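Local coordinates for pancreatic lipase related protein 2 (PDB 1W52) that probably hydrolyses the ester bonds of triacylglycerols and galactolipids, releasing fatty acids, at residues K15-R23 / C183-V191. Numbering follows the deposited sequence.
Sequences KPWAGTLQR and CFQDASEEV. With CA (calcium ion), chain E.
Gln22, Arg23 and Val191 bury the most surface where loop 15-23 meets loop 183-191, with Pro16 and Trp17 close behind. Val191 is shared: its CG1 lies over one face of the Trp17 indole, 4.0 Å from the centroid of the six-membered ring and 26° off the normal, a CH-pi contact, and over one face of the Arg23 guanidinium; Pro16 CG packs 3.9 Å from the same methyl. The Arg23 chain bends at chi3, which carries NH1 to 3.4 Å from Val191 CB and 3.0 Å from Cys183 O; NE makes a weak hydrogen bond to Trp17 O, an acceptor also used by Gln121. In Gln22, chi1 (-72°) sets CG 3.4 Å from Gln185 O and 3.8 Å from Ala187 CB, and the bend at chi2 turns the amide toward Asp186 O. Its backbone O receives a CA-H...O contact from Cys183, with CA and O 3.0 Å apart. Glu190 CG and OE2 both meet the CZ2 corner of Trp17, ring and carboxylate planes 71° apart, while Arg124 adds a cation-pi contact. A leucine in place of Trp17 would probably leave Val191 CG1 and Arg124 without the aromatic ring and open a gap beside Glu190 CG. Next to this packing, Glu189 O binds calcium at 2.2 Å, with Asp194 and Asp197 as further ligands. The contact thus joins an N-terminal loop to the calcium-binding loop between strands 173-177 and 201-204 of the lipase alpha/beta-hydrolase fold.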
loop_
_atom_site.group_PDB
_atom_site.type_symbol
_atom_site.label_atom_id
_atom_site.label_comp_id
_atom_site.label_asym_id
_atom_site.label_seq_id
_atom_site.Cartn_x
_atom_site.Cartn_y
_atom_site.Cartn_z
ATOM N N LYS A 15 -15.383 -28.235 -2.020
ATOM C CA LYS A 15 -15.707 -26.968 -2.653
ATOM C C LYS A 15 -16.421 -26.005 -1.696
ATOM O O LYS A 15 -17.237 -26.466 -0.912
ATOM C CB LYS A 15 -16.564 -27.248 -3.915
ATOM C CG LYS A 15 -16.007 -28.419 -4.809
ATOM C CD LYS A 15 -16.913 -28.817 -5.957
ATOM C CE LYS A 15 -16.695 -27.895 -7.132
ATOM N NZ LYS A 15 -17.946 -27.782 -7.911
ATOM N N PRO A 16 -16.117 -24.693 -1.720
ATOM C CA PRO A 16 -14.988 -24.098 -2.454
ATOM C C PRO A 16 -13.638 -24.139 -1.757
ATOM O O PRO A 16 -12.710 -23.520 -2.273
ATOM C CB PRO A 16 -15.431 -22.636 -2.638
ATOM C CG PRO A 16 -16.210 -22.333 -1.457
ATOM C CD PRO A 16 -16.935 -23.642 -1.098
ATOM N N TRP A 17 -13.507 -24.889 -0.670
ATOM C CA TRP A 17 -12.225 -24.968 0.029
ATOM C C TRP A 17 -11.156 -25.757 -0.696
ATOM O O TRP A 17 -9.975 -25.610 -0.385
ATOM C CB TRP A 17 -12.423 -25.511 1.439
ATOM C CG TRP A 17 -13.492 -24.711 2.140
ATOM C CD1 TRP A 17 -14.779 -25.075 2.329
ATOM C CD2 TRP A 17 -13.373 -23.384 2.671
ATOM N NE1 TRP A 17 -15.470 -24.077 2.976
ATOM C CE2 TRP A 17 -14.629 -23.028 3.200
ATOM C CE3 TRP A 17 -12.319 -22.481 2.799
ATOM C CZ2 TRP A 17 -14.859 -21.818 3.837
ATOM C CZ3 TRP A 17 -12.551 -21.280 3.398
ATOM C CH2 TRP A 17 -13.815 -20.947 3.903
ATOM N N ALA A 18 -11.576 -26.584 -1.654
ATOM C CA ALA A 18 -10.696 -27.505 -2.398
ATOM C C ALA A 18 -11.482 -28.244 -3.470
ATOM O O ALA A 18 -12.682 -28.427 -3.325
ATOM C CB ALA A 18 -9.967 -28.515 -1.464
ATOM N N GLY A 19 -10.788 -28.697 -4.518
ATOM C CA GLY A 19 -11.429 -29.158 -5.748
ATOM C C GLY A 19 -12.080 -28.024 -6.508
ATOM O O GLY A 19 -13.172 -28.145 -7.041
ATOM N N THR A 20 -11.396 -26.891 -6.506
ATOM C CA THR A 20 -11.766 -25.759 -7.323
ATOM C C THR A 20 -10.722 -25.660 -8.398
ATOM O O THR A 20 -9.625 -26.227 -8.312
ATOM C CB THR A 20 -11.738 -24.448 -6.495
ATOM O OG1 THR A 20 -12.209 -24.686 -5.161
ATOM C CG2 THR A 20 -12.711 -23.410 -7.051
ATOM N N LEU A 21 -11.080 -24.903 -9.414
ATOM C CA LEU A 21 -10.132 -24.537 -10.440
ATOM C C LEU A 21 -8.919 -23.873 -9.817
ATOM O O LEU A 21 -7.784 -24.161 -10.190
ATOM C CB LEU A 21 -10.803 -23.599 -11.423
ATOM C CG LEU A 21 -10.249 -23.636 -12.854
ATOM C CD1 LEU A 21 -10.696 -22.326 -13.569
ATOM C CD2 LEU A 21 -8.720 -23.843 -12.969
ATOM N N GLN A 22 -9.206 -23.004 -8.848
ATOM C CA GLN A 22 -8.239 -22.345 -7.959
ATOM C C GLN A 22 -7.486 -23.208 -6.917
ATOM O O GLN A 22 -6.506 -22.772 -6.344
ATOM C CB GLN A 22 -9.001 -21.296 -7.173
ATOM C CG GLN A 22 -9.420 -20.092 -7.960
ATOM C CD GLN A 22 -10.616 -20.327 -8.800
ATOM O OE1 GLN A 22 -11.589 -20.907 -8.350
ATOM N NE2 GLN A 22 -10.571 -19.853 -10.025
ATOM N N ARG A 23 -8.002 -24.393 -6.607
ATOM C CA ARG A 23 -7.445 -25.257 -5.557
ATOM C C ARG A 23 -7.644 -26.733 -5.958
ATOM O O ARG A 23 -8.369 -27.445 -5.285
ATOM C CB ARG A 23 -8.151 -24.950 -4.222
ATOM C CG ARG A 23 -8.236 -23.432 -3.884
ATOM C CD ARG A 23 -9.300 -22.980 -2.896
ATOM N NE ARG A 23 -8.778 -22.879 -1.528
ATOM C CZ ARG A 23 -8.569 -21.758 -0.851
ATOM N NH1 ARG A 23 -8.815 -20.574 -1.366
ATOM N NH2 ARG A 23 -8.111 -21.826 0.381
ATOM N N CYS A 183 -4.627 -19.564 -5.825
ATOM C CA CYS A 183 -5.682 -20.172 -5.010
ATOM C C CYS A 183 -6.783 -19.233 -4.548
ATOM O O CYS A 183 -7.733 -19.700 -3.998
ATOM C CB CYS A 183 -5.113 -20.868 -3.793
ATOM S SG CYS A 183 -3.899 -22.074 -4.246
ATOM N N PHE A 184 -6.696 -17.943 -4.839
ATOM C CA PHE A 184 -7.664 -16.958 -4.397
ATOM C C PHE A 184 -8.214 -16.121 -5.552
ATOM O O PHE A 184 -9.394 -16.049 -5.774
ATOM C CB PHE A 184 -6.988 -16.048 -3.392
ATOM C CG PHE A 184 -6.467 -16.749 -2.183
ATOM C CD1 PHE A 184 -7.319 -17.144 -1.195
ATOM C CD2 PHE A 184 -5.130 -16.985 -2.014
ATOM C CE1 PHE A 184 -6.855 -17.752 -0.070
ATOM C CE2 PHE A 184 -4.637 -17.605 -0.853
ATOM C CZ PHE A 184 -5.514 -17.987 0.110
ATOM N N GLN A 185 -7.390 -15.448 -6.316
ATOM C CA GLN A 185 -7.981 -14.702 -7.436
ATOM C C GLN A 185 -9.078 -15.547 -8.109
ATOM O O GLN A 185 -8.904 -16.755 -8.328
ATOM C CB GLN A 185 -6.935 -14.265 -8.462
ATOM C CG GLN A 185 -7.441 -13.154 -9.340
ATOM C CD GLN A 185 -6.427 -12.038 -9.500
ATOM O OE1 GLN A 185 -5.814 -11.580 -8.540
ATOM N NE2 GLN A 185 -6.264 -11.585 -10.703
ATOM N N ASP A 186 -10.204 -14.882 -8.395
ATOM C CA ASP A 186 -11.453 -15.472 -8.982
ATOM C C ASP A 186 -11.918 -16.749 -8.263
ATOM O O ASP A 186 -12.054 -17.788 -8.839
ATOM C CB ASP A 186 -11.299 -15.758 -10.466
ATOM C CG ASP A 186 -10.638 -14.630 -11.235
ATOM O OD1 ASP A 186 -10.764 -13.413 -10.859
ATOM O OD2 ASP A 186 -9.987 -14.902 -12.289
ATOM N N ALA A 187 -12.107 -16.661 -6.970
ATOM C CA ALA A 187 -12.670 -17.765 -6.228
ATOM C C ALA A 187 -13.882 -17.282 -5.380
ATOM O O ALA A 187 -14.157 -16.083 -5.291
ATOM C CB ALA A 187 -11.611 -18.415 -5.383
ATOM N N SER A 188 -14.632 -18.228 -4.820
ATOM C CA SER A 188 -15.737 -17.876 -3.964
ATOM C C SER A 188 -15.185 -16.934 -2.934
ATOM O O SER A 188 -14.015 -17.066 -2.533
ATOM C CB SER A 188 -16.284 -19.094 -3.236
ATOM O OG SER A 188 -17.470 -18.755 -2.538
ATOM N N GLU A 189 -16.040 -16.012 -2.500
ATOM C CA GLU A 189 -15.668 -14.988 -1.574
ATOM C C GLU A 189 -15.554 -15.689 -0.249
ATOM O O GLU A 189 -14.942 -15.202 0.678
ATOM C CB GLU A 189 -16.712 -13.877 -1.584
ATOM C CG GLU A 189 -17.060 -13.345 -2.986
ATOM C CD GLU A 189 -18.131 -12.254 -2.966
ATOM O OE1 GLU A 189 -19.289 -12.571 -2.657
ATOM O OE2 GLU A 189 -17.852 -11.074 -3.256
ATOM N N GLU A 190 -16.110 -16.877 -0.169
ATOM C CA GLU A 190 -16.036 -17.653 1.049
ATOM C C GLU A 190 -14.574 -17.932 1.449
ATOM O O GLU A 190 -14.239 -18.080 2.642
ATOM C CB GLU A 190 -16.876 -18.949 0.902
ATOM C CG GLU A 190 -16.701 -19.927 2.057
ATOM C CD GLU A 190 -17.852 -20.924 2.253
ATOM O OE1 GLU A 190 -18.512 -21.294 1.260
ATOM O OE2 GLU A 190 -18.080 -21.371 3.408
ATOM N N VAL A 191 -13.695 -17.981 0.445
ATOM C CA VAL A 191 -12.297 -18.482 0.622
ATOM C C VAL A 191 -11.272 -17.386 0.561
ATOM O O VAL A 191 -10.174 -17.536 1.061
ATOM C CB VAL A 191 -11.902 -19.565 -0.446
ATOM C CG1 VAL A 191 -12.833 -20.763 -0.335
ATOM C CG2 VAL A 191 -11.966 -18.997 -1.842
HETATM CA CA CA E . -14.631 -13.381 1.957
#